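Local coordinates for protein uncharacterized aldehyde dehydrogenase AldY (PDB 4DNG) that probably oxidises aldehydes to carboxylates with NAD+ as cofactor, and may help protect the cell against stress from ethanol and related compounds, at residues T308-G317 with V354-P365; I342-A353 with Y366-I377. One frame throughout, in Å; residues are numbered along the deposited sequence.

Contact 1: T308-G317 with V354-P365; sequences TARVKQLPYG and VEGKRVGNVLTP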
loop_
_atom_site.group_PDB
_atom_site.type_symbol
_atom_site.label_atom_id
_atom_site.label_comp_id
_atom_site.label_asym_id
_atom_site.label_seq_id
_atom_site.Cartn_x
_atom_site.Cartn_y
_atom_site.Cartn_z
ATOM N N THR A 308 -20.419 -25.899 -25.711
ATOM C CA THR A 308 -20.179 -27.340 -25.543
ATOM C C THR A 308 -19.646 -27.993 -26.815
ATOM O O THR A 308 -18.614 -28.675 -26.781
ATOM C CB THR A 308 -21.441 -28.120 -25.100
ATOM O OG1 THR A 308 -22.537 -27.800 -25.965
ATOM C CG2 THR A 308 -21.812 -27.794 -23.667
ATOM N N ALA A 309 -20.341 -27.785 -27.932
ATOM C CA ALA A 309 -19.898 -28.366 -29.196
ATOM C C ALA A 309 -18.447 -27.968 -29.486
ATOM O O ALA A 309 -17.632 -28.822 -29.849
ATOM C CB ALA A 309 -20.805 -27.951 -30.341
ATOM N N ARG A 310 -18.130 -26.686 -29.290
ATOM C CA ARG A 310 -16.828 -26.132 -29.673
ATOM C C ARG A 310 -15.693 -26.680 -28.795
ATOM O O ARG A 310 -14.606 -26.994 -29.293
ATOM C CB ARG A 310 -16.886 -24.593 -29.673
ATOM C CG ARG A 310 -15.623 -23.864 -30.126
ATOM C CD ARG A 310 -15.325 -24.010 -31.611
ATOM N NE ARG A 310 -14.088 -23.317 -31.987
ATOM C CZ ARG A 310 -12.861 -23.838 -31.912
ATOM N NH1 ARG A 310 -12.676 -25.079 -31.473
ATOM N NH2 ARG A 310 -11.814 -23.113 -32.281
ATOM N N VAL A 311 -15.982 -26.815 -27.501
ATOM C CA VAL A 311 -15.040 -27.337 -26.499
ATOM C C VAL A 311 -14.685 -28.792 -26.794
ATOM O O VAL A 311 -13.527 -29.201 -26.654
ATOM C CB VAL A 311 -15.619 -27.182 -25.064
ATOM C CG1 VAL A 311 -14.918 -28.082 -24.061
ATOM C CG2 VAL A 311 -15.555 -25.729 -24.621
ATOM N N LYS A 312 -15.691 -29.552 -27.228
ATOM C CA LYS A 312 -15.543 -30.976 -27.564
ATOM C C LYS A 312 -14.529 -31.255 -28.688
ATOM O O LYS A 312 -14.001 -32.363 -28.784
ATOM C CB LYS A 312 -16.904 -31.591 -27.937
ATOM C CG LYS A 312 -17.876 -31.782 -26.776
ATOM C CD LYS A 312 -18.409 -33.212 -26.722
ATOM C CE LYS A 312 -17.414 -34.133 -26.015
ATOM N NZ LYS A 312 -17.609 -35.584 -26.288
ATOM N N GLN A 313 -14.274 -30.247 -29.526
ATOM C CA GLN A 313 -13.389 -30.375 -30.683
ATOM C C GLN A 313 -11.931 -30.212 -30.315
ATOM O O GLN A 313 -11.061 -30.865 -30.908
ATOM C CB GLN A 313 -13.720 -29.315 -31.730
ATOM C CG GLN A 313 -14.717 -29.743 -32.793
ATOM C CD GLN A 313 -15.549 -28.577 -33.302
ATOM O OE1 GLN A 313 -16.775 -28.664 -33.365
ATOM N NE2 GLN A 313 -14.888 -27.472 -33.648
ATOM N N LEU A 314 -11.680 -29.338 -29.340
ATOM C CA LEU A 314 -10.330 -28.876 -29.020
ATOM C C LEU A 314 -9.312 -30.015 -28.956
ATOM O O LEU A 314 -9.556 -31.027 -28.295
ATOM C CB LEU A 314 -10.328 -28.063 -27.725
ATOM C CG LEU A 314 -11.376 -26.947 -27.575
ATOM C CD1 LEU A 314 -11.387 -26.458 -26.133
ATOM C CD2 LEU A 314 -11.166 -25.794 -28.552
ATOM N N PRO A 315 -8.192 -29.872 -29.693
ATOM C CA PRO A 315 -7.063 -30.820 -29.655
ATOM C C PRO A 315 -6.374 -30.920 -28.296
ATOM O O PRO A 315 -5.998 -29.907 -27.708
ATOM C CB PRO A 315 -6.095 -30.251 -30.702
ATOM C CG PRO A 315 -6.989 -29.563 -31.682
ATOM C CD PRO A 315 -8.094 -28.957 -30.850
ATOM N N TYR A 316 -6.216 -32.140 -27.803
ATOM C CA TYR A 316 -5.501 -32.352 -26.554
ATOM C C TYR A 316 -4.279 -33.259 -26.753
ATOM O O TYR A 316 -4.264 -34.095 -27.649
ATOM C CB TYR A 316 -6.454 -32.886 -25.468
ATOM C CG TYR A 316 -6.917 -34.317 -25.660
ATOM C CD1 TYR A 316 -6.105 -35.393 -25.279
ATOM C CD2 TYR A 316 -8.175 -34.599 -26.191
ATOM C CE1 TYR A 316 -6.525 -36.702 -25.441
ATOM C CE2 TYR A 316 -8.607 -35.907 -26.353
ATOM C CZ TYR A 316 -7.778 -36.955 -25.979
ATOM O OH TYR A 316 -8.192 -38.262 -26.137
ATOM N N GLY A 317 -3.247 -33.081 -25.931
ATOM C CA GLY A 317 -2.093 -33.977 -25.982
ATOM C C GLY A 317 -0.744 -33.324 -25.757
ATOM O O GLY A 317 -0.537 -32.611 -24.775
ATOM N N VAL A 354 -20.422 -31.582 -20.719
ATOM C CA VAL A 354 -19.253 -32.183 -21.359
ATOM C C VAL A 354 -18.367 -32.869 -20.317
ATOM O O VAL A 354 -17.855 -32.228 -19.401
ATOM C CB VAL A 354 -18.452 -31.135 -22.165
ATOM C CG1 VAL A 354 -17.162 -31.729 -22.708
ATOM C CG2 VAL A 354 -19.297 -30.573 -23.296
ATOM N N GLU A 355 -18.195 -34.178 -20.459
ATOM C CA GLU A 355 -17.370 -34.941 -19.529
ATOM C C GLU A 355 -15.977 -35.201 -20.084
ATOM O O GLU A 355 -15.823 -35.876 -21.096
ATOM C CB GLU A 355 -18.047 -36.260 -19.172
ATOM C CG GLU A 355 -17.320 -37.054 -18.098
ATOM C CD GLU A 355 -18.236 -37.990 -17.325
ATOM O OE1 GLU A 355 -19.395 -38.221 -17.754
ATOM O OE2 GLU A 355 -17.789 -38.499 -16.276
ATOM N N GLY A 356 -14.967 -34.651 -19.419
ATOM C CA GLY A 356 -13.580 -34.909 -19.792
ATOM C C GLY A 356 -13.070 -36.206 -19.184
ATOM O O GLY A 356 -13.851 -36.994 -18.633
ATOM N N LYS A 357 -11.758 -36.421 -19.273
ATOM C CA LYS A 357 -11.114 -37.649 -18.773
ATOM C C LYS A 357 -9.625 -37.391 -18.579
ATOM O O LYS A 357 -9.141 -36.327 -18.962
ATOM C CB LYS A 357 -11.346 -38.841 -19.725
ATOM C CG LYS A 357 -10.486 -38.844 -20.984
ATOM C CD LYS A 357 -11.087 -39.757 -22.042
ATOM C CE LYS A 357 -10.171 -39.913 -23.247
ATOM N NZ LYS A 357 -9.197 -41.021 -23.053
ATOM N N ARG A 358 -8.919 -38.364 -17.993
ATOM C CA ARG A 358 -7.493 -38.234 -17.717
ATOM C C ARG A 358 -6.677 -39.106 -18.657
ATOM O O ARG A 358 -6.745 -40.330 -18.578
ATOM C CB ARG A 358 -7.162 -38.605 -16.263
ATOM C CG ARG A 358 -5.670 -38.826 -16.045
ATOM C CD ARG A 358 -5.235 -38.894 -14.589
ATOM N NE ARG A 358 -3.784 -38.743 -14.504
ATOM C CZ ARG A 358 -3.072 -38.718 -13.379
ATOM N NH1 ARG A 358 -1.749 -38.567 -13.444
ATOM N NH2 ARG A 358 -3.668 -38.828 -12.190
ATOM N N VAL A 359 -5.903 -38.469 -19.530
ATOM C CA VAL A 359 -4.962 -39.183 -20.388
ATOM C C VAL A 359 -3.543 -38.822 -19.958
ATOM O O VAL A 359 -3.041 -37.737 -20.272
ATOM C CB VAL A 359 -5.149 -38.848 -21.888
ATOM C CG1 VAL A 359 -4.347 -39.809 -22.751
ATOM C CG2 VAL A 359 -6.617 -38.893 -22.279
ATOM N N GLY A 360 -2.895 -39.734 -19.245
ATOM C CA GLY A 360 -1.589 -39.446 -18.682
ATOM C C GLY A 360 -1.770 -38.309 -17.698
ATOM O O GLY A 360 -2.561 -38.417 -16.758
ATOM N N ASN A 361 -1.065 -37.205 -17.926
ATOM C CA ASN A 361 -1.177 -36.051 -17.043
ATOM C C ASN A 361 -1.990 -34.889 -17.658
ATOM O O ASN A 361 -2.018 -33.762 -17.127
ATOM C CB ASN A 361 0.206 -35.621 -16.531
ATOM C CG ASN A 361 1.019 -36.796 -15.994
ATOM O OD1 ASN A 361 1.979 -37.256 -16.632
ATOM N ND2 ASN A 361 0.631 -37.297 -14.821
ATOM N N VAL A 362 -2.661 -35.191 -18.773
ATOM C CA VAL A 362 -3.586 -34.265 -19.421
ATOM C C VAL A 362 -4.992 -34.546 -18.912
ATOM O O VAL A 362 -5.443 -35.691 -18.918
ATOM C CB VAL A 362 -3.606 -34.462 -20.963
ATOM C CG1 VAL A 362 -4.668 -33.583 -21.597
ATOM C CG2 VAL A 362 -2.239 -34.180 -21.595
ATOM N N LEU A 363 -5.703 -33.526 -18.465
ATOM C CA LEU A 363 -7.145 -33.702 -18.414
ATOM C C LEU A 363 -7.896 -32.855 -19.442
ATOM O O LEU A 363 -7.601 -31.673 -19.652
ATOM C CB LEU A 363 -7.730 -33.676 -16.993
ATOM C CG LEU A 363 -7.797 -32.484 -16.060
ATOM C CD1 LEU A 363 -9.092 -31.719 -16.265
ATOM C CD2 LEU A 363 -7.735 -33.021 -14.642
ATOM N N THR A 364 -8.827 -33.528 -20.118
ATOM C CA THR A 364 -9.584 -32.979 -21.222
ATOM C C THR A 364 -10.703 -32.185 -20.610
ATOM O O THR A 364 -11.138 -32.512 -19.505
ATOM C CB THR A 364 -10.199 -34.092 -22.069
ATOM O OG1 THR A 364 -10.956 -34.944 -21.208
ATOM C CG2 THR A 364 -9.102 -34.911 -22.781
ATOM N N PRO A 365 -11.175 -31.148 -21.328
ATOM C CA PRO A 365 -12.102 -30.170 -20.761
ATOM C C PRO A 365 -13.345 -30.802 -20.112
ATOM O O PRO A 365 -13.877 -31.795 -20.632
ATOM C CB PRO A 365 -12.509 -29.315 -21.972
ATOM C CG PRO A 365 -11.439 -29.519 -22.981
ATOM C CD PRO A 365 -10.879 -30.886 -22.751
#
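Tyr316 lays one face of its ring on the methyl of Thr364, and with Val354 and Pro365 it supplies nearly half of the surface buried here. Thr364 CG2 stands 3.6 Å from the centroid of the Tyr316 ring and 13° off the normal, a CH-pi contact centred on the face. Further along the ring, Tyr316 CE1 meets Val359 CG2 at 3.8 Å, the two side chains crossing at about a right angle. The threonine is held by its other branch: chi1 of 54° sets OG1 between the backbone N and the carbonyl carbon, where it accepts a bond from Lys357 N (2.6 Å from N to OG1), while CG2 is left to meet the tyrosine. At the helical end, Val354 CG2 packs 3.7 Å from Thr308 CB and also touches CG of Lys312. Pro365 CB lies 3.4 Å from Val311 CG1, the two side chains sliding past one another in opposite directions; Phe280 of helix 268-281 covers both residues. No hydrogen bond crosses between the segments. The end of helix 297-313 and the loop after it are therefore joined to the end of strand 351-354 and to the hairpin of strands 358-359 and 362-369 by apolar and CH-pi packing.

Contact 2: I342-A353 with Y366-I377; sequences IEQAKTDGIELA and YVFVGADNNSKI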
loop_
_atom_site.group_PDB
_atom_site.type_symbol
_atom_site.label_atom_id
_atom_site.label_comp_id
_atom_site.label_asym_id
_atom_site.label_seq_id
_atom_site.Cartn_x
_atom_site.Cartn_y
_atom_site.Cartn_z
ATOM N N ILE A 342 -14.146 -32.279 -9.175
ATOM C CA ILE A 342 -15.110 -32.746 -10.150
ATOM C C ILE A 342 -16.047 -33.754 -9.489
ATOM O O ILE A 342 -17.245 -33.782 -9.788
ATOM C CB ILE A 342 -14.406 -33.326 -11.396
ATOM C CG1 ILE A 342 -13.758 -32.192 -12.192
ATOM C CG2 ILE A 342 -15.371 -34.124 -12.274
ATOM C CD1 ILE A 342 -12.855 -32.645 -13.325
ATOM N N GLU A 343 -15.495 -34.560 -8.582
ATOM C CA GLU A 343 -16.287 -35.511 -7.804
ATOM C C GLU A 343 -17.264 -34.775 -6.886
ATOM O O GLU A 343 -18.439 -35.163 -6.758
ATOM C CB GLU A 343 -15.385 -36.464 -7.009
ATOM C CG GLU A 343 -14.757 -37.560 -7.860
ATOM C CD GLU A 343 -15.750 -38.200 -8.826
ATOM O OE1 GLU A 343 -16.709 -38.870 -8.371
ATOM O OE2 GLU A 343 -15.573 -38.032 -10.051
ATOM N N GLN A 344 -16.764 -33.698 -6.280
ATOM C CA GLN A 344 -17.557 -32.824 -5.436
ATOM C C GLN A 344 -18.834 -32.348 -6.145
ATOM O O GLN A 344 -19.923 -32.467 -5.589
ATOM C CB GLN A 344 -16.715 -31.631 -4.968
ATOM C CG GLN A 344 -17.349 -30.806 -3.858
ATOM C CD GLN A 344 -17.448 -31.560 -2.540
ATOM O OE1 GLN A 344 -17.977 -32.674 -2.472
ATOM N NE2 GLN A 344 -16.940 -30.948 -1.479
ATOM N N ALA A 345 -18.694 -31.842 -7.374
ATOM C CA ALA A 345 -19.826 -31.302 -8.145
ATOM C C ALA A 345 -20.767 -32.382 -8.613
ATOM O O ALA A 345 -21.965 -32.144 -8.773
ATOM C CB ALA A 345 -19.332 -30.515 -9.341
ATOM N N LYS A 346 -20.209 -33.562 -8.856
ATOM C CA LYS A 346 -20.994 -34.706 -9.266
ATOM C C LYS A 346 -21.923 -35.163 -8.148
ATOM O O LYS A 346 -23.133 -35.199 -8.348
ATOM C CB LYS A 346 -20.086 -35.829 -9.752
ATOM C CG LYS A 346 -19.640 -35.634 -11.190
ATOM C CD LYS A 346 -18.933 -36.875 -11.697
ATOM C CE LYS A 346 -18.919 -36.931 -13.214
ATOM N NZ LYS A 346 -17.853 -37.857 -13.679
ATOM N N THR A 347 -21.367 -35.473 -6.972
ATOM C CA THR A 347 -22.176 -35.856 -5.797
ATOM C C THR A 347 -23.162 -34.747 -5.412
ATOM O O THR A 347 -24.249 -35.030 -4.901
ATOM C CB THR A 347 -21.316 -36.194 -4.554
ATOM O OG1 THR A 347 -20.002 -36.602 -4.954
ATOM C CG2 THR A 347 -21.984 -37.306 -3.717
ATOM N N ASP A 348 -22.765 -33.500 -5.676
ATOM C CA ASP A 348 -23.574 -32.299 -5.418
ATOM C C ASP A 348 -24.805 -32.127 -6.308
ATOM O O ASP A 348 -25.638 -31.261 -6.035
ATOM C CB ASP A 348 -22.710 -31.048 -5.566
ATOM C CG ASP A 348 -22.093 -30.602 -4.259
ATOM O OD1 ASP A 348 -22.019 -31.418 -3.316
ATOM O OD2 ASP A 348 -21.678 -29.424 -4.180
ATOM N N GLY A 349 -24.894 -32.916 -7.380
ATOM C CA GLY A 349 -26.030 -32.866 -8.301
ATOM C C GLY A 349 -25.815 -32.165 -9.634
ATOM O O GLY A 349 -26.539 -32.438 -10.596
ATOM N N ILE A 350 -24.831 -31.267 -9.704
ATOM C CA ILE A 350 -24.631 -30.409 -10.882
ATOM C C ILE A 350 -24.447 -31.206 -12.170
ATOM O O ILE A 350 -23.646 -32.126 -12.218
ATOM C CB ILE A 350 -23.449 -29.434 -10.699
ATOM C CG1 ILE A 350 -23.792 -28.355 -9.661
ATOM C CG2 ILE A 350 -23.090 -28.764 -12.020
ATOM C CD1 ILE A 350 -23.306 -28.651 -8.259
ATOM N N GLU A 351 -25.211 -30.856 -13.203
ATOM C CA GLU A 351 -25.097 -31.510 -14.504
ATOM C C GLU A 351 -23.704 -31.328 -15.105
ATOM O O GLU A 351 -23.014 -30.349 -14.836
ATOM C CB GLU A 351 -26.172 -30.993 -15.473
ATOM C CG GLU A 351 -26.227 -31.741 -16.804
ATOM C CD GLU A 351 -27.226 -31.173 -17.797
ATOM O OE1 GLU A 351 -27.823 -30.107 -17.529
ATOM O OE2 GLU A 351 -27.415 -31.802 -18.860
ATOM N N LEU A 352 -23.302 -32.292 -15.914
ATOM C CA LEU A 352 -22.059 -32.214 -16.641
ATOM C C LEU A 352 -22.418 -32.378 -18.104
ATOM O O LEU A 352 -22.666 -33.490 -18.566
ATOM C CB LEU A 352 -21.104 -33.324 -16.184
ATOM C CG LEU A 352 -19.677 -33.374 -16.730
ATOM C CD1 LEU A 352 -18.903 -32.112 -16.372
ATOM C CD2 LEU A 352 -18.965 -34.589 -16.169
ATOM N N ALA A 353 -22.480 -31.257 -18.817
ATOM C CA ALA A 353 -22.783 -31.276 -20.246
ATOM C C ALA A 353 -21.664 -31.951 -21.031
ATOM O O ALA A 353 -21.926 -32.799 -21.888
ATOM C CB ALA A 353 -23.039 -29.872 -20.767
ATOM N N TYR A 366 -13.773 -30.233 -18.981
ATOM C CA TYR A 366 -15.073 -30.546 -18.375
ATOM C C TYR A 366 -15.930 -29.294 -18.370
ATOM O O TYR A 366 -15.452 -28.212 -18.022
ATOM C CB TYR A 366 -14.933 -31.029 -16.928
ATOM C CG TYR A 366 -14.282 -32.388 -16.738
ATOM C CD1 TYR A 366 -12.912 -32.578 -16.980
ATOM C CD2 TYR A 366 -15.027 -33.475 -16.269
ATOM C CE1 TYR A 366 -12.313 -33.819 -16.786
ATOM C CE2 TYR A 366 -14.441 -34.716 -16.072
ATOM C CZ TYR A 366 -13.085 -34.884 -16.328
ATOM O OH TYR A 366 -12.509 -36.122 -16.138
ATOM N N VAL A 367 -17.198 -29.435 -18.741
ATOM C CA VAL A 367 -18.122 -28.315 -18.658
ATOM C C VAL A 367 -19.322 -28.700 -17.797
ATOM O O VAL A 367 -20.091 -29.611 -18.138
ATOM C CB VAL A 367 -18.559 -27.778 -20.050
ATOM C CG1 VAL A 367 -19.514 -26.592 -19.886
ATOM C CG2 VAL A 367 -17.343 -27.365 -20.896
ATOM N N PHE A 368 -19.443 -28.016 -16.663
ATOM C CA PHE A 368 -20.606 -28.117 -15.793
ATOM C C PHE A 368 -21.597 -27.010 -16.154
ATOM O O PHE A 368 -21.200 -25.876 -16.439
ATOM C CB PHE A 368 -20.186 -27.992 -14.330
ATOM C CG PHE A 368 -19.447 -29.188 -13.810
ATOM C CD1 PHE A 368 -20.140 -30.322 -13.399
ATOM C CD2 PHE A 368 -18.052 -29.182 -13.718
ATOM C CE1 PHE A 368 -19.458 -31.434 -12.910
ATOM C CE2 PHE A 368 -17.370 -30.287 -13.236
ATOM C CZ PHE A 368 -18.075 -31.415 -12.832
ATOM N N VAL A 369 -22.884 -27.343 -16.164
ATOM C CA VAL A 369 -23.903 -26.376 -16.554
ATOM C C VAL A 369 -24.981 -26.265 -15.494
ATOM O O VAL A 369 -25.161 -27.180 -14.684
ATOM C CB VAL A 369 -24.543 -26.705 -17.927
ATOM C CG1 VAL A 369 -23.538 -26.505 -19.051
ATOM C CG2 VAL A 369 -25.113 -28.120 -17.953
ATOM N N GLY A 370 -25.683 -25.135 -15.514
ATOM C CA GLY A 370 -26.810 -24.875 -14.627
ATOM C C GLY A 370 -26.422 -24.867 -13.167
ATOM O O GLY A 370 -27.213 -25.272 -12.312
ATOM N N ALA A 371 -25.196 -24.422 -12.890
ATOM C CA ALA A 371 -24.682 -24.350 -11.529
ATOM C C ALA A 371 -25.170 -23.124 -10.759
ATOM O O ALA A 371 -25.387 -22.061 -11.338
ATOM C CB ALA A 371 -23.165 -24.361 -11.557
ATOM N N ASP A 372 -25.310 -23.279 -9.445
ATOM C CA ASP A 372 -25.497 -22.144 -8.547
ATOM C C ASP A 372 -24.227 -21.292 -8.511
ATOM O O ASP A 372 -23.122 -21.819 -8.582
ATOM C CB ASP A 372 -25.805 -22.641 -7.140
ATOM C CG ASP A 372 -26.847 -21.797 -6.438
ATOM O OD1 ASP A 372 -28.048 -22.075 -6.649
ATOM O OD2 ASP A 372 -26.468 -20.877 -5.669
ATOM N N ASN A 373 -24.381 -19.977 -8.404
ATOM C CA ASN A 373 -23.236 -19.082 -8.303
ATOM C C ASN A 373 -22.564 -19.244 -6.941
ATOM O O ASN A 373 -21.379 -18.923 -6.766
ATOM C CB ASN A 373 -23.662 -17.623 -8.546
ATOM C CG ASN A 373 -22.478 -16.683 -8.731
ATOM O OD1 ASN A 373 -21.613 -16.918 -9.571
ATOM N ND2 ASN A 373 -22.432 -15.619 -7.943
ATOM N N ASN A 374 -23.334 -19.762 -5.987
ATOM C CA ASN A 374 -22.857 -20.014 -4.632
ATOM C C ASN A 374 -22.459 -21.490 -4.459
ATOM O O ASN A 374 -22.701 -22.104 -3.412
ATOM C CB ASN A 374 -23.941 -19.604 -3.626
ATOM C CG ASN A 374 -23.389 -18.806 -2.460
ATOM O OD1 ASN A 374 -22.583 -17.889 -2.642
ATOM N ND2 ASN A 374 -23.832 -19.142 -1.252
ATOM N N SER A 375 -21.845 -22.046 -5.502
ATOM C CA SER A 375 -21.488 -23.458 -5.541
ATOM C C SER A 375 -20.017 -23.650 -5.280
ATOM O O SER A 375 -19.226 -22.720 -5.439
ATOM C CB SER A 375 -21.835 -24.071 -6.899
ATOM O OG SER A 375 -23.189 -24.472 -6.946
ATOM N N LYS A 376 -19.650 -24.869 -4.898
ATOM C CA LYS A 376 -18.253 -25.205 -4.687
ATOM C C LYS A 376 -17.446 -25.044 -5.971
ATOM O O LYS A 376 -16.427 -24.350 -5.974
ATOM C CB LYS A 376 -18.113 -26.603 -4.083
ATOM C CG LYS A 376 -18.240 -26.593 -2.567
ATOM C CD LYS A 376 -18.628 -27.953 -2.008
ATOM C CE LYS A 376 -18.897 -27.874 -0.512
ATOM N NZ LYS A 376 -19.706 -29.026 -0.017
ATOM N N ILE A 377 -17.913 -25.650 -7.063
ATOM C CA ILE A 377 -17.206 -25.550 -8.353
ATOM C C ILE A 377 -17.193 -24.131 -8.929
ATOM O O ILE A 377 -16.259 -23.754 -9.637
ATOM C CB ILE A 377 -17.743 -26.535 -9.420
ATOM C CG1 ILE A 377 -19.175 -26.960 -9.108
ATOM C CG2 ILE A 377 -16.841 -27.753 -9.544
ATOM C CD1 ILE A 377 -20.224 -26.019 -9.658
#
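Helix 332-347 and the strand that follows it fold over strand 362-369 in a helix-on-sheet contact, at an antiparallel strand pair of the mixed sheet that also contains strand 386-392. Short axes of helix 342-347 and strand 366-369 approach to 11.0 Å at 30°, and Phe368 fills the interval between them. Its ring is sandwiched: Leu352 CD1 sits 3.5 Å from the centroid of the Phe368 ring, over its centre, and Ala345 CB covers the opposite face nearer the rim. Ile342 CG2 reaches the ring edge in plane, 3.9 Å from Phe368 CZ, and Ile350 CG2 lies 3.6 Å from Phe368 CD1. The other branch of Ile342, with CG1 turned anti to the carbonyl carbon (chi1 -71°), carries CD1 over the Tyr366 face, 3.5 Å from the centroid of that ring and 3° off its normal. Ala345 CB also packs 3.6 Å from Ile377 CG1, tying in the start of helix 376-379. Between the strands, Val369 N donates to Glu351 O over a long 3.3 Å. At the margin the aliphatic part of Lys376 crosses Gln344. Apolar packing, with aliphatic groups over the two aromatic faces at its centre, is the main chemistry of this interface.

Both contacts use strand 362-369 and lie on the same side of the chain's centre, with their own centres about 17 Å apart; each is partly buried and distant from the predicted active-site residues. Contact 1 sets the end of helix 297-313 against the strand's beginning, whereas contact 2 sets helix 332-347 against its continuation. Contact 2 buries more, 824 against 489 Å², and places its main aromatic rings in the interior; the tyrosine of contact 1 remains at the surface. Polar links run from one contact to the other: Glu355 OE2 forms a salt bridge with Lys346 NZ at 2.7 Å, and the backbones of Val354 and Val367 probably share a hydrogen bond.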